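PDB 6GCV: chemotaxis transducer from Pseudomonas aeruginosa, which acts as a nitrate chemoreceptor whose PilJ-type ligand-binding domain binds the anion directly, guiding chemotaxis. Local coordinates for residues Ala90-Trp93 / Gly94-Arg97; Ser116-Ser119 / Thr120-Leu123. All blocks are in the same frame, centred on the assembly; numbering follows the deposited sequence. Where two conformers were deposited one is given.

Contacts 1 and 2 are local, one-turn packings on consecutive antiparallel helices, 80-103 and 112-137, of a four-helix bundle, and their centres lie about 10 Å apart. Two probable hydrogen bonds join them: Arg95 NE to Tyr118 OH at 2.7 Å, and Tyr96 OH to Ser119 OG at 2.9 Å. Between these polar links Tyr96 CD2 packs against Leu122 CD2 at 3.4 Å. Contact 1 turns its other flank to helix 18-42 and to Tyr58 and Glu59, whereas contact 2 reaches the second subunit through Arg36. The bound sodium ion is about 13 Å from the Tyr96 side chain, and its protein ligands, Glu37 and Asp47, lie in neither contact.

Contact 1 (Ala90-Trp93 / Gly94-Arg97)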
# COMPACT_ATOMS: atom_id res chain seq x y z
N ALA A 90 3.70 4.46 15.75
CA ALA A 90 4.55 5.65 15.73
C ALA A 90 5.99 5.35 16.13
O ALA A 90 6.94 5.90 15.54
CB ALA A 90 4.00 6.75 16.61
N GLN A 91 6.19 4.47 17.10
CA GLN A 91 7.56 4.15 17.51
C GLN A 91 8.29 3.39 16.40
O GLN A 91 9.46 3.67 16.13
CB GLN A 91 7.56 3.41 18.84
CG GLN A 91 7.10 4.34 20.01
CD GLN A 91 7.89 5.69 20.14
OE1 GLN A 91 9.09 5.68 20.43
NE2 GLN A 91 7.20 6.85 19.96
N ILE A 92 7.60 2.46 15.74
CA ILE A 92 8.20 1.71 14.63
C ILE A 92 8.48 2.67 13.48
O ILE A 92 9.56 2.67 12.87
CB ILE A 92 7.29 0.57 14.17
CG1 ILE A 92 7.12 -0.46 15.30
CG2 ILE A 92 7.79 -0.11 12.89
CD1 ILE A 92 5.93 -1.35 15.09
N TRP A 93 7.52 3.54 13.19
CA TRP A 93 7.66 4.52 12.12
C TRP A 93 8.91 5.38 12.30
O TRP A 93 9.65 5.60 11.35
CB TRP A 93 6.39 5.39 12.03
CG TRP A 93 6.60 6.64 11.24
CD1 TRP A 93 6.58 7.89 11.69
CD2 TRP A 93 6.92 6.71 9.86
NE1 TRP A 93 6.85 8.77 10.67
CE2 TRP A 93 7.07 8.05 9.53
CE3 TRP A 93 7.05 5.76 8.85
CZ2 TRP A 93 7.37 8.46 8.25
CZ3 TRP A 93 7.35 6.19 7.60
CH2 TRP A 93 7.52 7.52 7.31
N GLY A 94 9.17 5.88 13.50
CA GLY A 94 10.37 6.70 13.68
C GLY A 94 11.64 5.99 13.27
O GLY A 94 12.52 6.58 12.62
N ARG A 95 11.76 4.73 13.62
CA ARG A 95 12.94 3.96 13.26
C ARG A 95 12.97 3.67 11.76
O ARG A 95 14.02 3.74 11.13
CB ARG A 95 13.00 2.67 14.08
CG ARG A 95 13.27 2.93 15.57
CD ARG A 95 13.31 1.66 16.40
NE ARG A 95 11.99 1.14 16.75
CZ ARG A 95 11.29 1.49 17.84
NH1 ARG A 95 11.75 2.40 18.68
NH2 ARG A 95 10.11 0.93 18.08
N TYR A 96 11.83 3.34 11.19
CA TYR A 96 11.75 3.07 9.75
C TYR A 96 12.10 4.29 8.93
O TYR A 96 12.81 4.20 7.92
CB TYR A 96 10.33 2.60 9.42
CG TYR A 96 10.07 2.18 7.99
CD1 TYR A 96 10.74 1.10 7.42
CD2 TYR A 96 9.14 2.83 7.24
CE1 TYR A 96 10.44 0.70 6.11
CE2 TYR A 96 8.81 2.42 5.96
CZ TYR A 96 9.44 1.34 5.40
OH TYR A 96 9.07 0.86 4.15
N ARG A 97 11.59 5.45 9.36
CA ARG A 97 11.87 6.69 8.63
C ARG A 97 13.36 6.97 8.58
O ARG A 97 13.91 7.35 7.55
CB ARG A 97 11.08 7.84 9.25
CG ARG A 97 11.22 9.15 8.48
CD ARG A 97 10.54 10.25 9.25
NE ARG A 97 11.14 10.36 10.56
CZ ARG A 97 10.48 10.62 11.68
NH1 ARG A 97 9.16 10.83 11.67
NH2 ARG A 97 11.15 10.69 12.81
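Trp93 and Arg97, one helical turn apart on helix 80-103, form the dense part of this contact. Arg97 CB stands over one face of the indole, 4.0 Å from the centroid of the Trp93 six-membered ring and 15° off its normal, which qualifies as a CH-pi contact. The chain of Arg97 then crosses the indole, CD lying 3.8 Å from Trp93 CZ2, and a bend at chi3 (58°) brings its guanidinium back beside the pyrrole nitrogen with its plane 87° from the ring. On the neighbouring flank Trp93 CZ3 meets the edge of the Tyr96 ring, 3.8 Å from Tyr96 CD2. Both aromatic residues are buried: Tyr58 stacks on Trp93, Met34 of helix 18-42 touches both, and Tyr96 OH is hydrogen-bonded to Ser31 O. Beneath the side chains runs regular alpha-helical bonding, with Arg97 N to Trp93 O at 2.8 Å and Tyr96 N to Ile92 O at 2.9 Å.

The exposed side, around Gln91 and Arg95, is looser. Here, in the conformer given, the Arg95 guanidinium lies with one face over Gln91 O, which sits 3.3 Å from Arg95 CZ; the angle is too poor for a hydrogen bond from NH2, and the polar partner of this side chain is Tyr118.

Trp93 NE1 and Arg97 NH1 are both donors, 3.3 Å apart, and cannot bond to each other. Glu59 OE2 forms a salt bridge with Arg97 NH1 and takes a weak hydrogen bond from Trp93 NE1, so a shared carboxylate probably offsets the arginine charge beside the indole.

Contact 2 (Ser116-Ser119 / Thr120-Leu123); sequences SQYS and TELL
Gln117 O accepts the backbone N-H of Glu121 at 2.9 Å, one of four consecutive i to i+4 hydrogen bonds that carry the helix through 116-123. The others run from Thr120 N to Ser116 O at 3.0 Å, from Leu122 N to Tyr118 O at 2.9 Å and from Leu123 N to Ser119 O at 2.9 Å, the evidence for an unbroken alpha-helical turn.

Side-chain packing centres on the Glu121 carboxylate. With CG anti to the backbone N (chi1 177°) and an extended chain beyond, Glu121 sends OE1 back along the helix to a place between two residues of the preceding turn. There Glu121 OE1 lies 3.5 Å from Tyr118 CE1, the carboxylate turned 61° from the phenol plane. In the conformer given, and therefore tentatively, it is also 3.5 Å from Gln117 NE2, with the amide and carboxylate planes 65° apart.

This turn belongs to the last helix, 112-137, of the four-helix bundle of a PilJ-type sensor domain, and its sides face different neighbours. Toward helix 80-103, Tyr118 packs on Ile92 and Met99, and Glu121 also touches Ile92. Toward helix 18-42, Ser119 lies on Ala35, and Leu123 on Arg28 and Gln32.

Hydroxyl groups supply the remaining polar links. Buried Ser119 OG, besides its bond to Tyr96, is hydrogen-bonded to Gln32 NE2, while the partner of the Tyr118 hydroxyl is Arg95. Arg36 NH2 of the second subunit donates to both Ser116 OG and Thr120 OG1, tying successive turns of this helix to the dimer interface, where Leu123 packs on Met29 of that subunit.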
# COMPACT_ATOMS: atom_id res chain seq x y z
N SER A 116 14.14 -4.49 4.94
CA SER A 116 12.98 -5.22 4.45
C SER A 116 12.14 -5.79 5.59
O SER A 116 10.91 -5.70 5.58
CB SER A 116 13.44 -6.36 3.54
OG SER A 116 12.34 -7.09 3.09
N GLN A 117 12.81 -6.38 6.57
CA GLN A 117 12.10 -6.91 7.73
C GLN A 117 11.31 -5.81 8.43
O GLN A 117 10.17 -6.00 8.86
CB GLN A 117 13.07 -7.55 8.73
CG GLN A 117 12.38 -8.33 9.87
CD GLN A 117 11.86 -7.46 11.01
OE1 GLN A 117 12.31 -6.35 11.22
NE2 GLN A 117 10.91 -7.99 11.77
N TYR A 118 11.93 -4.65 8.55
CA TYR A 118 11.28 -3.56 9.23
C TYR A 118 10.11 -2.98 8.44
O TYR A 118 9.05 -2.65 9.00
CB TYR A 118 12.31 -2.51 9.61
CG TYR A 118 12.03 -1.95 10.96
CD1 TYR A 118 12.16 -2.72 12.12
CD2 TYR A 118 11.52 -0.69 11.08
CE1 TYR A 118 11.84 -2.20 13.36
CE2 TYR A 118 11.24 -0.15 12.31
CZ TYR A 118 11.39 -0.90 13.45
OH TYR A 118 11.04 -0.33 14.67
N SER A 119 10.24 -2.97 7.11
CA SER A 119 9.13 -2.56 6.26
C SER A 119 7.93 -3.49 6.45
O SER A 119 6.78 -3.04 6.57
CB SER A 119 9.57 -2.56 4.79
OG SER A 119 8.57 -1.97 3.95
N THR A 120 8.21 -4.79 6.49
CA THR A 120 7.16 -5.78 6.69
C THR A 120 6.53 -5.67 8.07
O THR A 120 5.31 -5.81 8.23
CB THR A 120 7.74 -7.17 6.41
OG1 THR A 120 8.08 -7.22 5.01
CG2 THR A 120 6.77 -8.31 6.82
N GLU A 121 7.35 -5.41 9.09
CA GLU A 121 6.86 -5.22 10.43
C GLU A 121 5.93 -4.03 10.52
O GLU A 121 4.83 -4.12 11.10
CB GLU A 121 8.02 -5.09 11.42
CG GLU A 121 7.59 -4.82 12.85
CD GLU A 121 8.75 -4.68 13.82
OE1 GLU A 121 9.87 -5.14 13.52
OE2 GLU A 121 8.51 -4.15 14.92
N LEU A 122 6.36 -2.91 9.96
CA LEU A 122 5.51 -1.71 9.98
C LEU A 122 4.19 -1.97 9.26
O LEU A 122 3.12 -1.62 9.74
CB LEU A 122 6.22 -0.50 9.40
CG LEU A 122 5.38 0.76 9.27
CD1 LEU A 122 4.90 1.22 10.62
CD2 LEU A 122 6.15 1.89 8.60
N LEU A 123 4.29 -2.58 8.08
CA LEU A 123 3.09 -2.93 7.31
C LEU A 123 2.11 -3.74 8.16
O LEU A 123 0.90 -3.44 8.19
CB LEU A 123 3.50 -3.68 6.04
CG LEU A 123 2.37 -4.22 5.21
CD1 LEU A 123 1.43 -3.14 4.74
CD2 LEU A 123 2.92 -5.01 4.04